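Local coordinates for leukocyte-associated immunoglobulin-like receptor 1 (Mus musculus, PDB 4ESK), which acts as an inhibitory receptor of immune cells that dampens natural killer, B- and T-cell activity, seen here as its extracellular immunoglobulin-like domain, at residues Ile20-Ser31 with Thr61-Glu72. Numbering follows the deposited sequence. Where two conformers were deposited one is given.
Sequences ISQGTFVTVVCS and TEDEFEIGPVNE
Ser31 and Glu62 face each other at one end of the paired antiparallel strands 26-31 and 62-67. In the conformer modelled here, Ser31 OG, anti to its own N (chi1 -180°), donates to Glu62 OE2 (2.9 Å), which accepts on its anti lone pair; Thr61 OG1 donates to the same oxygen from the syn side, tilted out of the carboxylate plane. A bend at chi2 (63°) brings the carboxylate back to both hydroxyls, while Glu62 CG lies 3.8 Å from Val29 CG1. With an alanine in place of Glu62, the hydroxyls of Ser31 and Thr61 would probably lose their shared acceptor and turn more freely. On the inner face, Cys30 SG meets the edge of the Phe65 ring, 3.8 Å from CE2, and Val28 CG2 touches Ile67 CD1. Beyond the strands, the Phe25 ring lays one face over the Gly68-Pro69 peptide, which is cis, with CE2 3.3 Å from Gly68 C. Val70 pushes CG2 against Ile20 CG2 (3.7 Å), and the bonds Gly23 N to Val70 O and Val70 N to Thr24 O carry the hydrogen bonding on past the strand ends. Cys30, disulfide-bonded to Cys80, ties this strand pair to the opposing sheet through strand 76-84, the pinned beta-sandwich characteristic of an immunoglobulin domain.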
loop_
_atom_site.group_PDB
_atom_site.type_symbol
_atom_site.label_atom_id
_atom_site.label_comp_id
_atom_site.label_asym_id
_atom_site.label_seq_id
_atom_site.Cartn_x
_atom_site.Cartn_y
_atom_site.Cartn_z
ATOM N N ILE A 20 1.715 2.852 14.349
ATOM C CA ILE A 20 2.119 4.079 13.696
ATOM C C ILE A 20 1.760 5.201 14.671
ATOM O O ILE A 20 0.643 5.230 15.144
ATOM C CB ILE A 20 1.306 4.279 12.385
ATOM C CG1 ILE A 20 1.462 3.067 11.444
ATOM C CG2 ILE A 20 1.700 5.569 11.681
ATOM C CD1 ILE A 20 2.862 2.882 10.893
ATOM N N SER A 21 2.690 6.099 14.971
ATOM C CA SER A 21 2.394 7.233 15.855
ATOM C C SER A 21 1.598 8.318 15.120
ATOM O O SER A 21 1.917 8.664 13.998
ATOM C CB SER A 21 3.695 7.849 16.381
ATOM O OG SER A 21 4.533 6.857 16.946
ATOM N N GLN A 22 0.596 8.891 15.778
ATOM C CA GLN A 22 -0.108 10.055 15.239
ATOM C C GLN A 22 0.912 11.114 14.823
ATOM O O GLN A 22 1.909 11.339 15.514
ATOM C CB GLN A 22 -1.077 10.616 16.297
ATOM C CG GLN A 22 -2.131 11.566 15.762
ATOM C CD GLN A 22 -2.946 12.240 16.863
ATOM O OE1 GLN A 22 -2.697 12.044 18.062
ATOM N NE2 GLN A 22 -3.922 13.052 16.455
ATOM N N GLY A 23 0.671 11.758 13.677
ATOM C CA GLY A 23 1.567 12.766 13.142
ATOM C C GLY A 23 2.698 12.206 12.293
ATOM O O GLY A 23 3.492 12.968 11.761
ATOM N N THR A 24 2.775 10.880 12.188
ATOM C CA THR A 24 3.790 10.189 11.374
ATOM C C THR A 24 3.495 10.383 9.896
ATOM O O THR A 24 2.344 10.510 9.511
ATOM C CB THR A 24 3.757 8.655 11.636
ATOM O OG1 THR A 24 4.074 8.393 12.990
ATOM C CG2 THR A 24 4.755 7.835 10.736
ATOM N N PHE A 25 4.539 10.366 9.075
ATOM C CA PHE A 25 4.363 10.261 7.621
ATOM C C PHE A 25 4.597 8.808 7.181
ATOM O O PHE A 25 5.679 8.242 7.412
ATOM C CB PHE A 25 5.288 11.229 6.888
ATOM C CG PHE A 25 4.864 12.670 7.000
ATOM C CD1 PHE A 25 5.013 13.357 8.191
ATOM C CD2 PHE A 25 4.309 13.337 5.911
ATOM C CE1 PHE A 25 4.602 14.681 8.309
ATOM C CE2 PHE A 25 3.907 14.666 6.024
ATOM C CZ PHE A 25 4.052 15.333 7.228
ATOM N N VAL A 26 3.565 8.207 6.596
ATOM C CA VAL A 26 3.614 6.816 6.116
ATOM C C VAL A 26 3.873 6.824 4.607
ATOM O O VAL A 26 3.457 7.748 3.901
ATOM C CB VAL A 26 2.301 6.077 6.428
ATOM C CG1 VAL A 26 2.179 4.775 5.660
ATOM C CG2 VAL A 26 2.173 5.789 7.924
ATOM N N THR A 27 4.620 5.823 4.136
ATOM C CA THR A 27 4.829 5.603 2.715
ATOM C C THR A 27 4.361 4.200 2.414
ATOM O O THR A 27 4.808 3.246 3.053
ATOM C CB THR A 27 6.312 5.700 2.351
ATOM O OG1 THR A 27 6.831 6.976 2.760
ATOM C CG2 THR A 27 6.523 5.524 0.845
ATOM N N VAL A 28 3.451 4.071 1.462
ATOM C CA VAL A 28 2.943 2.769 1.040
ATOM C C VAL A 28 3.561 2.526 -0.328
ATOM O O VAL A 28 3.428 3.379 -1.224
ATOM C CB VAL A 28 1.401 2.711 0.908
ATOM C CG1 VAL A 28 0.945 1.294 0.553
ATOM C CG2 VAL A 28 0.679 3.132 2.204
ATOM N N VAL A 29 4.234 1.388 -0.496
ATOM C CA VAL A 29 4.894 1.068 -1.752
ATOM C C VAL A 29 4.126 -0.129 -2.300
ATOM O O VAL A 29 4.217 -1.222 -1.759
ATOM C CB VAL A 29 6.393 0.738 -1.588
ATOM C CG1 VAL A 29 7.031 0.335 -2.914
ATOM C CG2 VAL A 29 7.172 1.918 -0.984
ATOM N N CYS A 30 3.342 0.102 -3.341
ATOM C CA CYS A 30 2.703 -0.979 -4.089
ATOM C C CYS A 30 3.706 -1.427 -5.121
ATOM O O CYS A 30 4.451 -0.608 -5.682
ATOM C CB CYS A 30 1.433 -0.471 -4.776
ATOM S SG CYS A 30 0.142 0.090 -3.660
ATOM N N SER A 31 3.758 -2.718 -5.403
ATOM C CA SER A 31 4.720 -3.239 -6.373
ATOM C C SER A 31 4.064 -4.366 -7.172
ATOM O O SER A 31 3.198 -5.066 -6.656
ATOM C CB SER A 31 5.978 -3.728 -5.641
ATOM O OG SER A 31 6.962 -4.239 -6.527
ATOM N N THR A 61 8.389 -0.543 -11.380
ATOM C CA THR A 61 7.386 -1.525 -11.001
ATOM C C THR A 61 6.834 -1.248 -9.601
ATOM O O THR A 61 6.063 -2.048 -9.074
ATOM C CB THR A 61 7.937 -2.958 -11.105
ATOM O OG1 THR A 61 9.159 -3.085 -10.365
ATOM C CG2 THR A 61 8.197 -3.335 -12.579
ATOM N N GLU A 62 7.260 -0.143 -8.992
ATOM C CA GLU A 62 6.726 0.292 -7.713
ATOM C C GLU A 62 5.932 1.580 -7.900
ATOM O O GLU A 62 6.305 2.440 -8.692
ATOM C CB GLU A 62 7.858 0.545 -6.694
ATOM C CG GLU A 62 8.601 -0.708 -6.262
ATOM C CD GLU A 62 9.337 -1.429 -7.392
ATOM O OE1 GLU A 62 10.243 -0.843 -8.018
ATOM O OE2 GLU A 62 8.997 -2.590 -7.673
ATOM N N ASP A 63 4.871 1.713 -7.127
ATOM C CA ASP A 63 3.975 2.876 -7.152
ATOM C C ASP A 63 3.735 3.280 -5.701
ATOM O O ASP A 63 3.226 2.482 -4.912
ATOM C CB ASP A 63 2.668 2.465 -7.801
ATOM C CG ASP A 63 2.845 2.046 -9.235
ATOM O OD1 ASP A 63 2.989 0.828 -9.480
ATOM O OD2 ASP A 63 2.887 2.927 -10.121
ATOM N N GLU A 64 4.123 4.500 -5.347
ATOM C CA GLU A 64 4.121 4.917 -3.958
ATOM C C GLU A 64 3.000 5.880 -3.651
ATOM O O GLU A 64 2.658 6.725 -4.483
ATOM C CB GLU A 64 5.411 5.626 -3.619
ATOM C CG GLU A 64 6.633 4.757 -3.672
ATOM C CD GLU A 64 7.824 5.418 -3.019
ATOM O OE1 GLU A 64 7.643 6.428 -2.303
ATOM O OE2 GLU A 64 8.942 4.929 -3.246
ATOM N N PHE A 65 2.466 5.767 -2.445
ATOM C CA PHE A 65 1.452 6.680 -1.933
ATOM C C PHE A 65 1.971 7.218 -0.601
ATOM O O PHE A 65 2.189 6.443 0.318
ATOM C CB PHE A 65 0.146 5.933 -1.700
ATOM C CG PHE A 65 -0.495 5.387 -2.949
ATOM C CD1 PHE A 65 -1.455 6.112 -3.604
ATOM C CD2 PHE A 65 -0.167 4.132 -3.438
ATOM C CE1 PHE A 65 -2.059 5.624 -4.753
ATOM C CE2 PHE A 65 -0.761 3.634 -4.592
ATOM C CZ PHE A 65 -1.724 4.376 -5.240
ATOM N N GLU A 66 2.208 8.524 -0.507
ATOM C CA GLU A 66 2.622 9.117 0.756
ATOM C C GLU A 66 1.386 9.582 1.501
ATOM O O GLU A 66 0.552 10.299 0.941
ATOM C CB GLU A 66 3.580 10.287 0.570
ATOM C CG GLU A 66 4.279 10.654 1.876
ATOM C CD GLU A 66 5.030 11.962 1.814
ATOM O OE1 GLU A 66 5.034 12.602 0.743
ATOM O OE2 GLU A 66 5.630 12.349 2.837
ATOM N N ILE A 67 1.280 9.150 2.755
ATOM C CA ILE A 67 0.166 9.442 3.628
ATOM C C ILE A 67 0.697 10.059 4.922
ATOM O O ILE A 67 1.214 9.367 5.779
ATOM C CB ILE A 67 -0.641 8.186 3.991
ATOM C CG1 ILE A 67 -1.047 7.406 2.739
ATOM C CG2 ILE A 67 -1.880 8.550 4.787
ATOM C CD1 ILE A 67 -1.705 6.087 3.089
ATOM N N GLY A 68 0.575 11.378 5.059
ATOM C CA GLY A 68 1.102 12.034 6.253
ATOM C C GLY A 68 0.780 13.515 6.268
ATOM O O GLY A 68 0.665 14.124 5.206
ATOM N N PRO A 69 0.655 14.100 7.470
ATOM C CA PRO A 69 0.720 13.459 8.793
ATOM C C PRO A 69 -0.510 12.639 9.114
ATOM O O PRO A 69 -1.644 13.061 8.851
ATOM C CB PRO A 69 0.830 14.652 9.749
ATOM C CG PRO A 69 0.130 15.744 9.029
ATOM C CD PRO A 69 0.504 15.554 7.588
ATOM N N VAL A 70 -0.307 11.467 9.698
ATOM C CA VAL A 70 -1.430 10.575 9.989
ATOM C C VAL A 70 -2.196 10.958 11.263
ATOM O O VAL A 70 -1.635 11.486 12.232
ATOM C CB VAL A 70 -1.028 9.082 10.065
ATOM C CG1 VAL A 70 -0.453 8.627 8.719
ATOM C CG2 VAL A 70 -0.049 8.834 11.202
ATOM N N ASN A 71 -3.484 10.676 11.234
ATOM C CA ASN A 71 -4.292 10.677 12.442
ATOM C C ASN A 71 -5.171 9.433 12.520
ATOM O O ASN A 71 -4.957 8.472 11.774
ATOM C CB ASN A 71 -5.086 11.986 12.543
ATOM C CG ASN A 71 -6.102 12.133 11.438
ATOM O OD1 ASN A 71 -6.443 11.165 10.753
ATOM N ND2 ASN A 71 -6.599 13.358 11.250
ATOM N N GLU A 72 -6.158 9.439 13.421
ATOM C CA GLU A 72 -6.986 8.268 13.684
ATOM C C GLU A 72 -7.749 7.765 12.451
ATOM O O GLU A 72 -8.100 6.615 12.387
ATOM C CB GLU A 72 -7.956 8.540 14.855
ATOM C CG GLU A 72 -9.054 9.574 14.595
ATOM C CD GLU A 72 -8.592 11.023 14.699
ATOM O OE1 GLU A 72 -7.450 11.280 15.157
ATOM O OE2 GLU A 72 -9.388 11.916 14.321
#